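Local coordinates for protein glutathione reductase (Bartonella henselae, PDB 3O0H) that probably catalyses the NADPH-dependent reduction of glutathione disulfide to glutathione, using a tightly held FAD as the redox cofactor, at residues Arg40-Ala45 and Lys50-Ala55; Ala45-Lys50 and Gln125-His130. All coordinates share one frame; numbering follows the deposited sequence.

Contact 1 (R40-A45 with K50-A55) and contact 2 (A45-K50 with Q125-H130) lie side by side in the FAD-binding Rossmann-type domain, their centres 6 Å apart, and share A45 and K50. Helix 36-47 serves both: contact 1 sets it against strand 52-55, whereas contact 2 sets its C-terminal turn against the end of helix 102-126. Two probable hydrogen bonds join the contacts directly, from I54 N to H130 O (2.9 Å) and between R43 O and S127 OG (2.9 Å), and V129 CG1 packs on I54 CG2 at 3.6 Å. The cofactor touches contact 1 at A55, while the V129 side chain of contact 2 stays about 12 Å from it.

Contact 1: Arg40-Ala45 and Lys50-Ala55; sequences RAARLA and KRVAIA. With FAD (flavin-adenine dinucleotide), chain H.
A42 packs on V52 and I54, and A45 on V52, in an apolar contact where helix 36-47 lies against strand 52-55, the second half of the beta-alpha-beta unit that opens the FAD-binding Rossmann-type fold. Helix and strand run nearly antiparallel, at 161°, with their axes 8.6 Å apart. V52 forks across A42 and A45: CG1, anti to the backbone N (chi1 179°), lies 4.0 Å from A42 CB, while its other branch, CG2, reaches A45 CB at 3.8 Å. I54 reaches A42 from further along the strand, its CD1 3.9 Å from A42 CB. K50 N donates a fairly straight hydrogen bond (154° at the hydrogen) to A45 O at 3.2 Å, the outer, 6→1 bond of the Schellman motif that ends helix 36-47, and K50 CB also passes 3.4 Å from that oxygen. The I54 side chain also touches S34 and V129, and L29 of strand 27-32 lies against A45. Beyond I54, A55 O comes within 3.5 Å of C2A of the FAD adenine. The interface is thus methyl-to-methyl packing with one backbone bond at its edge; the small alanine side chains are consistent with the close approach of helix to strand, whose C-terminal end meets the adenine.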
# COMPACT_ATOMS: atom_id res chain seq x y z
N ARG B 40 7.38 20.99 16.52
CA ARG B 40 7.42 21.53 15.16
C ARG B 40 7.46 23.04 15.20
O ARG B 40 8.29 23.64 14.53
CB ARG B 40 6.24 21.08 14.29
CG ARG B 40 6.29 21.68 12.84
CD ARG B 40 7.49 21.19 12.00
NE ARG B 40 7.51 19.73 11.81
CZ ARG B 40 6.98 19.10 10.74
NH1 ARG B 40 6.33 19.75 9.77
NH2 ARG B 40 7.04 17.80 10.68
N ALA B 41 6.56 23.64 15.99
CA ALA B 41 6.44 25.08 16.09
C ALA B 41 7.72 25.73 16.60
O ALA B 41 8.20 26.75 16.05
CB ALA B 41 5.27 25.47 17.04
N ALA B 42 8.25 25.19 17.67
CA ALA B 42 9.45 25.73 18.29
C ALA B 42 10.67 25.67 17.37
O ALA B 42 11.41 26.66 17.29
CB ALA B 42 9.76 25.03 19.60
N ARG B 43 10.89 24.53 16.70
CA ARG B 43 12.06 24.36 15.81
C ARG B 43 11.95 25.34 14.66
O ARG B 43 12.96 26.00 14.32
CB ARG B 43 12.19 22.92 15.28
CG ARG B 43 13.30 22.71 14.21
CD ARG B 43 13.50 21.19 13.87
NE ARG B 43 12.30 20.59 13.30
CZ ARG B 43 11.89 20.72 12.03
NH1 ARG B 43 10.77 20.12 11.64
NH2 ARG B 43 12.58 21.41 11.13
N LEU B 44 10.75 25.51 14.11
CA LEU B 44 10.57 26.39 12.97
C LEU B 44 10.79 27.86 13.37
O LEU B 44 11.45 28.58 12.65
CB LEU B 44 9.20 26.26 12.34
CG LEU B 44 8.87 24.98 11.57
CD1 LEU B 44 7.37 25.06 11.18
CD2 LEU B 44 9.76 24.85 10.33
N ALA B 45 10.23 28.28 14.49
CA ALA B 45 10.40 29.64 14.97
C ALA B 45 11.87 29.94 15.26
O ALA B 45 12.36 31.03 15.01
CB ALA B 45 9.57 29.90 16.25
N LYS B 50 14.20 33.55 15.84
CA LYS B 50 13.56 34.05 17.10
C LYS B 50 14.24 33.39 18.30
O LYS B 50 14.86 32.33 18.17
CB LYS B 50 12.07 33.72 17.14
CG LYS B 50 11.27 34.26 15.98
CD LYS B 50 11.33 35.76 15.88
CE LYS B 50 10.60 36.24 14.65
NZ LYS B 50 10.72 37.72 14.53
N ARG B 51 14.16 34.05 19.44
CA ARG B 51 14.63 33.50 20.71
C ARG B 51 13.46 32.70 21.31
O ARG B 51 12.42 33.25 21.64
CB ARG B 51 15.09 34.61 21.64
CG ARG B 51 16.07 35.56 20.96
CD ARG B 51 16.43 36.80 21.80
NE ARG B 51 15.22 37.50 22.25
CZ ARG B 51 14.86 37.66 23.53
NH1 ARG B 51 15.65 37.22 24.51
NH2 ARG B 51 13.72 38.30 23.82
N VAL B 52 13.62 31.40 21.39
CA VAL B 52 12.49 30.50 21.70
C VAL B 52 12.91 29.59 22.85
O VAL B 52 14.07 29.19 22.94
CB VAL B 52 12.14 29.64 20.45
CG1 VAL B 52 10.98 28.69 20.75
CG2 VAL B 52 11.89 30.50 19.21
N ALA B 53 11.97 29.27 23.71
CA ALA B 53 12.14 28.29 24.78
C ALA B 53 11.01 27.29 24.67
O ALA B 53 9.94 27.62 24.16
CB ALA B 53 12.09 28.96 26.18
N ILE B 54 11.26 26.07 25.11
CA ILE B 54 10.22 25.04 25.14
C ILE B 54 10.33 24.33 26.49
O ILE B 54 11.45 24.02 26.96
CB ILE B 54 10.32 24.06 23.95
CG1 ILE B 54 9.08 23.13 23.87
CG2 ILE B 54 11.70 23.28 23.99
CD1 ILE B 54 8.86 22.47 22.47
N ALA B 55 9.17 24.08 27.11
CA ALA B 55 9.11 23.34 28.36
C ALA B 55 8.55 21.98 28.04
O ALA B 55 7.52 21.89 27.36
CB ALA B 55 8.24 24.07 29.42
PA FAD H . 1.49 15.70 22.63
O1A FAD H . 0.69 14.81 23.53
O2A FAD H . 2.26 14.97 21.56
O5B FAD H . 2.50 16.64 23.43
C5B FAD H . 2.16 17.35 24.60
C4B FAD H . 3.44 17.42 25.41
O4B FAD H . 3.34 18.39 26.44
C3B FAD H . 3.82 16.11 26.09
O3B FAD H . 5.17 15.76 25.78
C2B FAD H . 3.67 16.40 27.58
O2B FAD H . 4.64 15.70 28.33
C1B FAD H . 3.92 17.86 27.67
N9A FAD H . 3.23 18.70 28.67
C8A FAD H . 1.89 18.75 28.94
N7A FAD H . 1.67 19.75 29.80
C5A FAD H . 2.88 20.33 30.08
C6A FAD H . 3.25 21.42 30.82
N6A FAD H . 2.37 22.14 31.53
N1A FAD H . 4.57 21.78 30.86
C2A FAD H . 5.49 21.07 30.13
N3A FAD H . 5.13 20.01 29.37
C4A FAD H . 3.83 19.70 29.33
N1 FAD H . -2.22 9.78 16.36
C2 FAD H . -2.07 9.48 15.03
O2 FAD H . -2.11 10.35 14.12
N3 FAD H . -1.85 8.20 14.67
C4 FAD H . -1.75 7.17 15.59
O4 FAD H . -1.51 6.04 15.15
C4X FAD H . -1.91 7.47 16.94
N5 FAD H . -1.80 6.50 17.91
C5X FAD H . -1.92 6.88 19.24
C6 FAD H . -1.83 5.88 20.20
C7 FAD H . -1.93 6.19 21.55
C7M FAD H . -1.80 5.06 22.56
C8 FAD H . -2.12 7.50 21.94
C8M FAD H . -2.27 7.86 23.40
C9 FAD H . -2.24 8.50 20.99
C9A FAD H . -2.15 8.18 19.63
N10 FAD H . -2.26 9.15 18.64
C10 FAD H . -2.11 8.80 17.32
C1' FAD H . -2.51 10.57 18.94
C2' FAD H . -1.27 11.43 18.97
O2' FAD H . -0.40 10.94 19.97
C3' FAD H . -1.69 12.84 19.28
O3' FAD H . -2.77 13.30 18.49
C4' FAD H . -0.49 13.76 19.23
O4' FAD H . 0.51 13.26 20.12
C5' FAD H . -0.88 15.17 19.67
O5' FAD H . 0.26 16.06 19.55
P FAD H . 0.28 17.31 20.57
O1P FAD H . 1.42 18.23 20.20
O2P FAD H . -1.07 17.98 20.58
O3P FAD H . 0.42 16.75 22.04

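Contact 2: Ala45-Lys50 and Gln125-His130; sequences AGALGK and QNSNVH
S127 meets G46 and A47 where two helix ends come together in the Rossmann-type FAD domain, each finished by a Schellman motif. G49, with positive phi, closes helix 36-47, its N bonded to G46 O at 2.8 Å, with K50 N to A45 O as the companion bond; N128, also with positive phi, closes helix 102-126, with its N bonded to Q125 O and the V129 amide bonded back into the last turn. The S127 side chain reaches from the second end to the first. Its CB points at the other helix and rests over the G46-A47 peptide, 3.7 Å from A47 N and 3.9 Å from G46 C. From there chi1 (-71°) turns OG anti to the carbonyl carbon and carries it alongside A47, 3.9 Å from A47 CB. The polar partner of this hydroxyl is R43 O, one turn back on helix 36-47, so the side chain of one helix end is hydrogen-bonded to the backbone of the other. The CA atoms of G46 and S127 are nearest neighbours across the contact. With no side chain on G46, S127 O can come to 3.3 Å from G46 CA, in a bent CA-H...O contact, 127° at the hydrogen. V129 CG2 lies 4.4 Å from G46 CA, and the V129 side chain also touches V52. No direct hydrogen bond joins the two segments; instead a water donates both to K50 O, at 2.9 Å, and to S127 O, at 3.2 Å.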
# COMPACT_ATOMS: atom_id res chain seq x y z
N ALA B 45 10.23 28.28 14.49
CA ALA B 45 10.40 29.64 14.97
C ALA B 45 11.87 29.94 15.26
O ALA B 45 12.36 31.03 15.01
CB ALA B 45 9.57 29.90 16.25
N GLY B 46 12.56 28.96 15.85
CA GLY B 46 13.98 29.13 16.18
C GLY B 46 14.79 29.27 14.93
O GLY B 46 15.70 30.12 14.86
N ALA B 47 14.45 28.48 13.92
CA ALA B 47 15.15 28.57 12.63
C ALA B 47 14.92 29.92 11.97
O ALA B 47 15.77 30.37 11.21
CB ALA B 47 14.73 27.40 11.68
N LEU B 48 13.77 30.56 12.24
CA LEU B 48 13.55 31.92 11.77
C LEU B 48 14.37 32.96 12.53
O LEU B 48 14.29 34.14 12.23
CB LEU B 48 12.09 32.35 11.87
CG LEU B 48 11.07 31.60 11.03
CD1 LEU B 48 9.71 32.18 11.43
CD2 LEU B 48 11.31 31.75 9.54
N GLY B 49 15.16 32.54 13.51
CA GLY B 49 16.02 33.47 14.21
C GLY B 49 15.36 34.05 15.45
O GLY B 49 15.89 34.97 16.04
N LYS B 50 14.20 33.55 15.84
CA LYS B 50 13.56 34.05 17.10
C LYS B 50 14.24 33.39 18.30
O LYS B 50 14.86 32.33 18.17
CB LYS B 50 12.07 33.72 17.14
CG LYS B 50 11.27 34.26 15.98
CD LYS B 50 11.33 35.76 15.88
CE LYS B 50 10.60 36.24 14.65
NZ LYS B 50 10.72 37.72 14.53
N GLN B 125 17.65 21.99 19.37
CA GLN B 125 18.90 22.65 19.72
C GLN B 125 19.63 23.21 18.54
O GLN B 125 20.27 24.24 18.69
CB GLN B 125 19.79 21.69 20.53
CG GLN B 125 19.06 21.33 21.85
CD GLN B 125 19.78 20.30 22.70
OE1 GLN B 125 20.54 19.46 22.19
NE2 GLN B 125 19.57 20.39 24.02
N ASN B 126 19.51 22.57 17.36
CA ASN B 126 20.06 23.12 16.11
C ASN B 126 19.42 24.46 15.78
O ASN B 126 20.05 25.30 15.12
CB ASN B 126 19.79 22.24 14.86
CG ASN B 126 20.49 20.90 14.87
OD1 ASN B 126 21.52 20.69 15.52
ND2 ASN B 126 19.92 19.96 14.09
N SER B 127 18.16 24.64 16.17
CA SER B 127 17.44 25.90 16.00
C SER B 127 17.57 26.84 17.18
O SER B 127 16.76 27.76 17.29
CB SER B 127 15.94 25.63 15.83
OG SER B 127 15.72 25.05 14.58
N ASN B 128 18.54 26.56 18.07
CA ASN B 128 18.87 27.39 19.25
C ASN B 128 17.73 27.49 20.26
O ASN B 128 17.75 28.36 21.11
CB ASN B 128 19.36 28.78 18.83
CG ASN B 128 20.49 28.71 17.82
OD1 ASN B 128 20.45 29.36 16.77
ND2 ASN B 128 21.49 27.86 18.11
N VAL B 129 16.78 26.57 20.22
CA VAL B 129 15.69 26.60 21.19
C VAL B 129 16.21 26.13 22.56
O VAL B 129 16.87 25.08 22.62
CB VAL B 129 14.56 25.67 20.73
CG1 VAL B 129 13.42 25.59 21.79
CG2 VAL B 129 14.04 26.15 19.37
N HIS B 130 15.94 26.88 23.63
CA HIS B 130 16.34 26.43 24.96
C HIS B 130 15.28 25.49 25.55
O HIS B 130 14.12 25.87 25.62
CB HIS B 130 16.58 27.57 25.93
CG HIS B 130 17.18 27.08 27.22
ND1 HIS B 130 18.53 26.79 27.35
CD2 HIS B 130 16.62 26.74 28.41
CE1 HIS B 130 18.77 26.33 28.56
NE2 HIS B 130 17.62 26.28 29.22
O HOH W 1 15.67 29.81 19.46